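Local coordinates for sperm-specific class P protein 34 (Caenorhabditis elegans, PDB 1M1S) that is of unknown function but belongs to the major sperm protein family, whose immunoglobulin-like domain is best known from the motile sperm of nematodes, at residues I11-P16 with H29-E34; S37-K42 with Y86-A91; D80-Q85 with I109-I114. All coordinates share one frame; numbering follows the deposited sequence.

Contact 1 of 3, residues I11-P16 with H29-E34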
loop_
_atom_site.group_PDB
_atom_site.type_symbol
_atom_site.label_atom_id
_atom_site.label_comp_id
_atom_site.label_asym_id
_atom_site.label_seq_id
_atom_site.Cartn_x
_atom_site.Cartn_y
_atom_site.Cartn_z
ATOM N N ILE A 11 -4.351 10.098 -1.224
ATOM C CA ILE A 11 -4.637 8.670 -1.245
ATOM C C ILE A 11 -5.134 8.227 0.127
ATOM O O ILE A 11 -4.689 8.731 1.161
ATOM C CB ILE A 11 -3.448 7.781 -1.690
ATOM C CG1 ILE A 11 -2.603 7.325 -0.504
ATOM C CG2 ILE A 11 -2.614 8.483 -2.731
ATOM C CD1 ILE A 11 -1.671 6.200 -0.863
ATOM N N ASN A 12 -6.142 7.362 0.107
ATOM C CA ASN A 12 -6.746 6.800 1.306
ATOM C C ASN A 12 -6.796 5.281 1.151
ATOM O O ASN A 12 -6.944 4.761 0.038
ATOM C CB ASN A 12 -8.153 7.361 1.523
ATOM C CG ASN A 12 -8.147 8.809 1.975
ATOM O OD1 ASN A 12 -7.456 9.181 2.933
ATOM N ND2 ASN A 12 -8.945 9.632 1.301
ATOM N N VAL A 13 -6.599 4.576 2.263
ATOM C CA VAL A 13 -6.619 3.122 2.245
ATOM C C VAL A 13 -7.799 2.628 3.065
ATOM O O VAL A 13 -8.001 3.036 4.213
ATOM C CB VAL A 13 -5.294 2.510 2.773
ATOM C CG1 VAL A 13 -5.152 1.064 2.316
ATOM C CG2 VAL A 13 -4.118 3.300 2.274
ATOM N N ASP A 14 -8.565 1.719 2.468
ATOM C CA ASP A 14 -9.728 1.171 3.089
ATOM C C ASP A 14 -9.598 -0.324 3.295
ATOM O O ASP A 14 -9.516 -1.083 2.341
ATOM C CB ASP A 14 -10.912 1.537 2.206
ATOM C CG ASP A 14 -11.050 3.048 2.098
ATOM O OD1 ASP A 14 -10.510 3.753 2.982
ATOM O OD2 ASP A 14 -11.681 3.531 1.136
ATOM N N PRO A 15 -9.530 -0.790 4.559
ATOM C CA PRO A 15 -9.555 -0.057 5.829
ATOM C C PRO A 15 -8.169 0.517 6.059
ATOM O O PRO A 15 -7.247 0.247 5.302
ATOM C CB PRO A 15 -9.873 -1.184 6.817
ATOM C CG PRO A 15 -10.707 -2.115 6.016
ATOM C CD PRO A 15 -9.882 -2.185 4.770
ATOM N N PRO A 16 -8.015 1.369 7.094
ATOM C CA PRO A 16 -6.694 1.954 7.371
ATOM C C PRO A 16 -5.877 1.079 8.298
ATOM O O PRO A 16 -4.848 1.509 8.833
ATOM C CB PRO A 16 -7.059 3.279 8.037
ATOM C CG PRO A 16 -8.322 2.960 8.743
ATOM C CD PRO A 16 -9.075 2.178 7.702
ATOM N N HIS A 29 -7.596 -4.348 0.561
ATOM C CA HIS A 29 -7.666 -2.909 0.780
ATOM C C HIS A 29 -7.882 -2.129 -0.507
ATOM O O HIS A 29 -7.445 -2.530 -1.576
ATOM C CB HIS A 29 -6.432 -2.406 1.536
ATOM C CG HIS A 29 -6.200 -3.100 2.844
ATOM N ND1 HIS A 29 -6.411 -2.496 4.065
ATOM C CD2 HIS A 29 -5.797 -4.364 3.119
ATOM C CE1 HIS A 29 -6.157 -3.358 5.033
ATOM N NE2 HIS A 29 -5.782 -4.498 4.481
ATOM N N ASN A 30 -8.581 -1.017 -0.390
ATOM C CA ASN A 30 -8.882 -0.172 -1.522
ATOM C C ASN A 30 -8.014 1.080 -1.442
ATOM O O ASN A 30 -8.127 1.840 -0.490
ATOM C CB ASN A 30 -10.372 0.207 -1.445
ATOM C CG ASN A 30 -10.865 1.001 -2.651
ATOM O OD1 ASN A 30 -10.091 1.320 -3.566
ATOM N ND2 ASN A 30 -12.168 1.329 -2.656
ATOM N N ILE A 31 -7.109 1.282 -2.393
ATOM C CA ILE A 31 -6.304 2.505 -2.378
ATOM C C ILE A 31 -7.007 3.430 -3.365
ATOM O O ILE A 31 -7.070 3.125 -4.552
ATOM C CB ILE A 31 -4.843 2.253 -2.813
ATOM C CG1 ILE A 31 -4.207 1.234 -1.881
ATOM C CG2 ILE A 31 -4.033 3.545 -2.780
ATOM C CD1 ILE A 31 -2.813 0.827 -2.277
ATOM N N THR A 32 -7.620 4.500 -2.867
ATOM C CA THR A 32 -8.328 5.428 -3.747
ATOM C C THR A 32 -7.652 6.766 -3.923
ATOM O O THR A 32 -7.112 7.325 -2.974
ATOM C CB THR A 32 -9.793 5.624 -3.332
ATOM O OG1 THR A 32 -9.889 5.763 -1.915
ATOM C CG2 THR A 32 -10.592 4.442 -3.754
ATOM N N SER A 33 -7.662 7.252 -5.161
ATOM C CA SER A 33 -7.026 8.516 -5.506
ATOM C C SER A 33 -7.912 9.746 -5.317
ATOM O O SER A 33 -9.133 9.662 -5.360
ATOM C CB SER A 33 -6.540 8.460 -6.950
ATOM O OG SER A 33 -5.842 9.640 -7.306
ATOM N N GLU A 34 -7.285 10.896 -5.108
ATOM C CA GLU A 34 -8.024 12.134 -4.950
ATOM C C GLU A 34 -7.427 13.206 -5.835
ATOM O O GLU A 34 -7.933 14.324 -5.868
ATOM C CB GLU A 34 -8.000 12.614 -3.507
ATOM C CG GLU A 34 -8.851 11.830 -2.543
ATOM C CD GLU A 34 -10.344 12.029 -2.738
ATOM O OE1 GLU A 34 -10.766 12.800 -3.629
ATOM O OE2 GLU A 34 -11.116 11.413 -1.983
#
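Asn12 and Thr32 pair across two antiparallel strands through reciprocal backbone bonds, Asn12 N to Thr32 O at 3.2 Å and Thr32 N to Asn12 O at 3.0 Å. One pair further along, Asp14 N binds Asn30 O, and Asn30 N returns the bond to Asp14 O over 2.9 Å. Past this rung the peptide between Asp14 and Pro15 is cis, and the strand is interrupted so that the carbonyl of Pro15 faces the imidazole of His29. There His29 ND1 donates to Pro15 O at 3.1 Å, with the oxygen lying almost exactly in the ring plane. The far nitrogen of the ring, NE2, is hydrogen-bonded to Ser27 OG, so both nitrogens are engaged and the rotation of the imidazole is fixed. The first torsion of His29 (chi1 -56°) sets CG beside its own backbone N and brings the ring next to the proline, whose CD comes within 3.6 Å of His29 ND1.

These strands form the N-terminal hairpin of the immunoglobulin-like beta sandwich of the major sperm protein family. Asn12, Asp14, Asn30 and Thr32 occupy the polar, more exposed face, where the CB atoms of Asp14 and Asn30 meet at 3.9 Å.

Ile11, Val13 and Ile31 project from the inner face. Ile11 and Ile31 lie side by side and point the same way, CD1 of Ile11 reaching CG2 of Ile31 at 4.0 Å. Val13 CG1, anti to its own nitrogen (chi1 -161°), leans toward the facing strand at His29 and touches His29 CB at 3.8 Å. Beyond the hairpin these aliphatic groups meet Ile84, Tyr86 and Ile109, while Leu68 and Ile70 of strand 65-72 pack against His29.

Contact 2 of 3, residues S37-K42 with Y86-A91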
loop_
_atom_site.group_PDB
_atom_site.type_symbol
_atom_site.label_atom_id
_atom_site.label_comp_id
_atom_site.label_asym_id
_atom_site.label_seq_id
_atom_site.Cartn_x
_atom_site.Cartn_y
_atom_site.Cartn_z
ATOM N N SER A 37 -4.476 13.873 -11.237
ATOM C CA SER A 37 -3.304 13.350 -11.908
ATOM C C SER A 37 -3.184 11.900 -11.514
ATOM O O SER A 37 -3.781 11.467 -10.538
ATOM C CB SER A 37 -2.063 14.093 -11.441
ATOM O OG SER A 37 -0.914 13.331 -11.742
ATOM N N ARG A 38 -2.403 11.153 -12.278
ATOM C CA ARG A 38 -2.202 9.744 -11.994
ATOM C C ARG A 38 -1.142 9.596 -10.907
ATOM O O ARG A 38 -0.279 10.464 -10.730
ATOM C CB ARG A 38 -1.797 9.009 -13.271
ATOM C CG ARG A 38 -2.040 7.493 -13.258
ATOM C CD ARG A 38 -2.422 7.004 -14.679
ATOM N NE ARG A 38 -1.654 5.849 -15.169
ATOM C CZ ARG A 38 -0.423 5.906 -15.674
ATOM N NH1 ARG A 38 0.225 7.059 -15.764
ATOM N NH2 ARG A 38 0.146 4.803 -16.113
ATOM N N LEU A 39 -1.258 8.512 -10.146
ATOM C CA LEU A 39 -0.338 8.215 -9.055
ATOM C C LEU A 39 0.362 6.856 -9.194
ATOM O O LEU A 39 -0.146 5.919 -9.832
ATOM C CB LEU A 39 -1.069 8.272 -7.703
ATOM C CG LEU A 39 -1.817 9.527 -7.262
ATOM C CD1 LEU A 39 -2.634 9.193 -6.034
ATOM C CD2 LEU A 39 -0.859 10.674 -6.992
ATOM N N ALA A 40 1.543 6.782 -8.592
ATOM C CA ALA A 40 2.347 5.580 -8.574
ATOM C C ALA A 40 2.480 5.290 -7.100
ATOM O O ALA A 40 2.595 6.208 -6.310
ATOM C CB ALA A 40 3.710 5.851 -9.183
ATOM N N PHE A 41 2.378 4.039 -6.698
ATOM C CA PHE A 41 2.536 3.767 -5.288
ATOM C C PHE A 41 3.578 2.693 -5.025
ATOM O O PHE A 41 3.753 1.774 -5.834
ATOM C CB PHE A 41 1.183 3.494 -4.599
ATOM C CG PHE A 41 0.531 2.184 -4.968
ATOM C CD1 PHE A 41 0.838 1.013 -4.274
ATOM C CD2 PHE A 41 -0.439 2.129 -5.960
ATOM C CE1 PHE A 41 0.181 -0.197 -4.556
ATOM C CE2 PHE A 41 -1.109 0.919 -6.254
ATOM C CZ PHE A 41 -0.794 -0.247 -5.549
ATOM N N LYS A 42 4.274 2.848 -3.899
ATOM C CA LYS A 42 5.309 1.929 -3.446
ATOM C C LYS A 42 4.887 1.398 -2.090
ATOM O O LYS A 42 4.543 2.182 -1.218
ATOM C CB LYS A 42 6.623 2.677 -3.282
ATOM C CG LYS A 42 7.730 1.827 -2.691
ATOM C CD LYS A 42 9.019 2.578 -2.646
ATOM C CE LYS A 42 10.085 1.718 -2.040
ATOM N NZ LYS A 42 11.422 2.379 -2.014
ATOM N N TYR A 86 3.542 7.507 -2.336
ATOM C CA TYR A 86 2.945 7.806 -3.648
ATOM C C TYR A 86 3.645 8.939 -4.357
ATOM O O TYR A 86 4.483 9.618 -3.781
ATOM C CB TYR A 86 1.433 8.087 -3.580
ATOM C CG TYR A 86 1.029 9.173 -2.626
ATOM C CD1 TYR A 86 0.970 10.525 -3.024
ATOM C CD2 TYR A 86 0.721 8.855 -1.307
ATOM C CE1 TYR A 86 0.618 11.527 -2.101
ATOM C CE2 TYR A 86 0.366 9.828 -0.399
ATOM C CZ TYR A 86 0.323 11.152 -0.790
ATOM O OH TYR A 86 0.044 12.077 0.173
ATOM N N ALA A 87 3.275 9.163 -5.605
ATOM C CA ALA A 87 3.889 10.222 -6.371
ATOM C C ALA A 87 2.970 10.487 -7.525
ATOM O O ALA A 87 2.293 9.576 -7.958
ATOM C CB ALA A 87 5.222 9.743 -6.897
ATOM N N GLU A 88 2.945 11.716 -8.030
ATOM C CA GLU A 88 2.114 12.059 -9.182
ATOM C C GLU A 88 2.863 11.687 -10.431
ATOM O O GLU A 88 4.078 11.844 -10.488
ATOM C CB GLU A 88 1.835 13.534 -9.193
ATOM C CG GLU A 88 0.795 13.898 -8.204
ATOM C CD GLU A 88 0.975 15.302 -7.696
ATOM O OE1 GLU A 88 1.497 16.142 -8.465
ATOM O OE2 GLU A 88 0.616 15.558 -6.520
ATOM N N VAL A 89 2.161 11.163 -11.425
ATOM C CA VAL A 89 2.825 10.757 -12.652
ATOM C C VAL A 89 2.059 11.132 -13.927
ATOM O O VAL A 89 0.810 11.116 -13.944
ATOM C CB VAL A 89 3.103 9.212 -12.656
ATOM C CG1 VAL A 89 4.067 8.830 -11.541
ATOM C CG2 VAL A 89 1.815 8.424 -12.535
ATOM N N PRO A 90 2.794 11.503 -15.005
ATOM C CA PRO A 90 2.109 11.858 -16.250
ATOM C C PRO A 90 1.537 10.578 -16.794
ATOM O O PRO A 90 2.095 9.497 -16.539
ATOM C CB PRO A 90 3.252 12.294 -17.157
ATOM C CG PRO A 90 4.310 12.711 -16.212
ATOM C CD PRO A 90 4.251 11.657 -15.166
ATOM N N ALA A 91 0.461 10.694 -17.567
ATOM C CA ALA A 91 -0.158 9.533 -18.192
ATOM C C ALA A 91 0.972 8.683 -18.835
ATOM O O ALA A 91 1.031 7.455 -18.666
ATOM C CB ALA A 91 -1.155 10.008 -19.246
#
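Between two antiparallel strands whose directions differ by 146°, a firm bond runs from Ala40 N to Ala87 O (3.0 Å), and a weak, bent one returns from Ala87 N to Ala40 O. The flanking pairs, Phe41 with Tyr86 and Leu39 with Glu88, are non-hydrogen-bonded, and the CA hydrogens of Leu39, Glu88 and Tyr86 face carbonyl oxygens of the partner strand.

On the side of the alanines, Val89 touches both neighbours. Its CG1 meets the methyl of Ala40 at 3.8 Å, and its CG2 lies 3.7 Å from Arg38 CB. The arginine sets out with CG anti to its backbone nitrogen (chi1 -159°), then bends twice along its chain, which carries the guanidinium past Val89 to the end of the other segment. There Arg38 NH1 stands 3.0 Å from Ala91 O, and Pro90 O lies at the edge of the guanidinium, near its plane. NH2 is hydrogen-bonded to Glu93 O, and the ring of Phe59 makes a cation-pi contact with the same group. The carboxylate of Asp61 is a long, weak ionic partner of NE.

The other face carries Leu39, whose CD2 rests 3.8 Å from Glu88 CG as the two side chains run alongside each other. The same methyl brushes Tyr86 CD1 at 4.4 Å.

Strand 51-60 continues the sheet beyond Leu39 and Phe41, helix 98-101 covers Ala40 and Val89 through Pro99, and on the reverse face Ile11, Ile31 and Ser33 of the N-terminal hairpin close over Leu39, Phe41 and Tyr86.

Contact 3 of 3, residues D80-Q85 with I109-I114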
loop_
_atom_site.group_PDB
_atom_site.type_symbol
_atom_site.label_atom_id
_atom_site.label_comp_id
_atom_site.label_asym_id
_atom_site.label_seq_id
_atom_site.Cartn_x
_atom_site.Cartn_y
_atom_site.Cartn_z
ATOM N N ASP A 80 2.635 -4.920 13.177
ATOM C CA ASP A 80 3.574 -4.568 12.112
ATOM C C ASP A 80 2.953 -3.472 11.265
ATOM O O ASP A 80 1.806 -3.095 11.494
ATOM C CB ASP A 80 3.871 -5.792 11.260
ATOM C CG ASP A 80 4.831 -6.729 11.928
ATOM O OD1 ASP A 80 6.020 -6.387 11.990
ATOM O OD2 ASP A 80 4.396 -7.787 12.413
ATOM N N LYS A 81 3.682 -2.953 10.283
ATOM C CA LYS A 81 3.103 -1.903 9.443
ATOM C C LYS A 81 3.511 -1.975 7.975
ATOM O O LYS A 81 4.501 -2.615 7.607
ATOM C CB LYS A 81 3.459 -0.517 9.975
ATOM C CG LYS A 81 4.954 -0.241 9.955
ATOM C CD LYS A 81 5.264 1.186 10.269
ATOM C CE LYS A 81 6.719 1.323 10.565
ATOM N NZ LYS A 81 7.019 2.753 10.611
ATOM N N ILE A 82 2.761 -1.248 7.157
ATOM C CA ILE A 82 2.991 -1.146 5.719
ATOM C C ILE A 82 2.973 0.346 5.438
ATOM O O ILE A 82 2.083 1.053 5.917
ATOM C CB ILE A 82 1.836 -1.788 4.919
ATOM C CG1 ILE A 82 2.097 -3.269 4.708
ATOM C CG2 ILE A 82 1.620 -1.073 3.589
ATOM C CD1 ILE A 82 0.908 -3.957 4.178
ATOM N N VAL A 83 3.979 0.843 4.730
ATOM C CA VAL A 83 4.004 2.261 4.414
ATOM C C VAL A 83 3.828 2.419 2.925
ATOM O O VAL A 83 4.661 1.951 2.152
ATOM C CB VAL A 83 5.328 2.948 4.853
ATOM C CG1 VAL A 83 5.247 4.444 4.613
ATOM C CG2 VAL A 83 5.567 2.731 6.316
ATOM N N ILE A 84 2.740 3.063 2.520
ATOM C CA ILE A 84 2.496 3.273 1.102
ATOM C C ILE A 84 2.965 4.665 0.753
ATOM O O ILE A 84 2.531 5.636 1.365
ATOM C CB ILE A 84 1.003 3.127 0.732
ATOM C CG1 ILE A 84 0.487 1.775 1.180
ATOM C CG2 ILE A 84 0.809 3.221 -0.786
ATOM C CD1 ILE A 84 -0.964 1.766 1.284
ATOM N N GLN A 85 3.936 4.740 -0.151
ATOM C CA GLN A 85 4.451 6.027 -0.623
ATOM C C GLN A 85 3.800 6.252 -1.974
ATOM O O GLN A 85 3.489 5.277 -2.663
ATOM C CB GLN A 85 5.969 5.989 -0.813
ATOM C CG GLN A 85 6.782 5.705 0.453
ATOM C CD GLN A 85 8.258 6.040 0.286
ATOM O OE1 GLN A 85 8.813 5.907 -0.806
ATOM N NE2 GLN A 85 8.894 6.508 1.369
ATOM N N ILE A 109 1.216 6.848 3.708
ATOM C CA ILE A 109 0.161 6.425 4.613
ATOM C C ILE A 109 0.692 5.151 5.292
ATOM O O ILE A 109 1.414 4.364 4.668
ATOM C CB ILE A 109 -1.143 6.153 3.827
ATOM C CG1 ILE A 109 -2.019 7.409 3.752
ATOM C CG2 ILE A 109 -1.950 5.074 4.499
ATOM C CD1 ILE A 109 -1.467 8.552 2.955
ATOM N N ILE A 110 0.382 4.980 6.576
ATOM C CA ILE A 110 0.844 3.823 7.352
ATOM C C ILE A 110 -0.296 2.875 7.678
ATOM O O ILE A 110 -1.137 3.184 8.514
ATOM C CB ILE A 110 1.518 4.265 8.723
ATOM C CG1 ILE A 110 2.902 4.858 8.472
ATOM C CG2 ILE A 110 1.658 3.092 9.706
ATOM C CD1 ILE A 110 3.599 5.380 9.730
ATOM N N VAL A 111 -0.342 1.721 7.035
ATOM C CA VAL A 111 -1.389 0.771 7.370
ATOM C C VAL A 111 -0.871 -0.127 8.504
ATOM O O VAL A 111 0.193 -0.752 8.391
ATOM C CB VAL A 111 -1.771 -0.076 6.165
ATOM C CG1 VAL A 111 -3.035 -0.890 6.461
ATOM C CG2 VAL A 111 -1.926 0.821 4.935
ATOM N N LYS A 112 -1.593 -0.126 9.622
ATOM C CA LYS A 112 -1.218 -0.935 10.771
ATOM C C LYS A 112 -1.616 -2.361 10.479
ATOM O O LYS A 112 -2.573 -2.597 9.760
ATOM C CB LYS A 112 -1.980 -0.479 12.006
ATOM C CG LYS A 112 -1.985 1.008 12.269
ATOM C CD LYS A 112 -2.624 1.278 13.635
ATOM C CE LYS A 112 -2.186 2.611 14.218
ATOM N NZ LYS A 112 -2.373 2.722 15.691
ATOM N N LEU A 113 -0.853 -3.311 10.998
ATOM C CA LEU A 113 -1.168 -4.727 10.821
ATOM C C LEU A 113 -1.034 -5.412 12.197
ATOM O O LEU A 113 0.070 -5.740 12.656
ATOM C CB LEU A 113 -0.264 -5.364 9.754
ATOM C CG LEU A 113 -0.293 -4.800 8.316
ATOM C CD1 LEU A 113 0.765 -5.477 7.454
ATOM C CD2 LEU A 113 -1.681 -4.924 7.684
ATOM N N ILE A 114 -2.174 -5.546 12.877
ATOM C CA ILE A 114 -2.251 -6.152 14.210
ATOM C C ILE A 114 -2.665 -7.611 14.103
ATOM O O ILE A 114 -3.757 -7.912 13.635
ATOM C CB ILE A 114 -3.305 -5.444 15.105
ATOM C CG1 ILE A 114 -3.043 -3.936 15.189
ATOM C CG2 ILE A 114 -3.286 -6.065 16.486
ATOM C CD1 ILE A 114 -4.214 -3.133 15.802
#
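Six main-chain hydrogen bonds link the strands in a regular antiparallel ladder, with Ile82 and Val111 at its middle. Ile82 N donates to Val111 O at 2.9 Å and Val111 N to Ile82 O at 2.8 Å. Ile84 with Ile109 on one side and Asp80 with Leu113 on the other repeat the reciprocal pair of hydrogen bonds. Between the rungs, CA hydrogens of Lys81, Val83 and Ile110 point at carbonyl oxygens of the opposite strand.

Apolar contacts line the inner face. The end of Ile82 crosses that of Leu113, Ile82 CD1 lying 3.6 Å from Leu113 CD1, and Ile84 CD1 meets Val111 CG2 at 3.9 Å. In Ile84 the CG1 branch lies beside the backbone nitrogen (chi1 -56°), and its CD1 extends along the inner face to the valine. Ile70, Val53 and Leu68 from other strands pack around this row, Val53 and Ile70 on Ile82 and Leu68 on Ile84.

On the outer face the contacts are also between carbons, but include the stem of a lysine. Val83 CG2 lies alongside Ile110 CG1 at 4.0 Å, while the aliphatic part of Lys81 passes over the other branch of the isoleucine, its CB 4.0 Å from Ile110 CG2.

The carboxylate of Asp80 stands at the end of the inner row, its OD1 hydrogen-bonded to Ser46 OG, which also takes part in a bond with Lys81 N.

Strand 79-89 is further bonded to strand 38-45 along its other edge, and strand 107-115 to Gly18 of strand 11-20. The two segments are thus held by main-chain bonds, with hydrocarbon packing from Ile82 to Leu113 on the core side of the sandwich and the lysines Lys81 and Lys112 on the outer face.

Contacts 2 and 3 share strand 79-89, whose two edges are taken by strands 38-45 and 107-115; they sample different parts of it, and Lys42 N probably donates to Gln85 O where they meet. Contact 1 belongs to the N-terminal hairpin and faces both: Val13 packs on Ile84 and Ile109, Ile31 on Phe41. Contacts 1 and 3, nearer the middle of the chain, have one buried and one more open face; contact 2, more peripheral, is covered on both, with Glu88, Pro90 and Ala91 exposed. Contact 3 relies on a full ladder and aliphatic packing, contact 1 adds a histidine bond beside a cis proline, and contact 2, less regular in its backbone, adds an arginine among carbonyls.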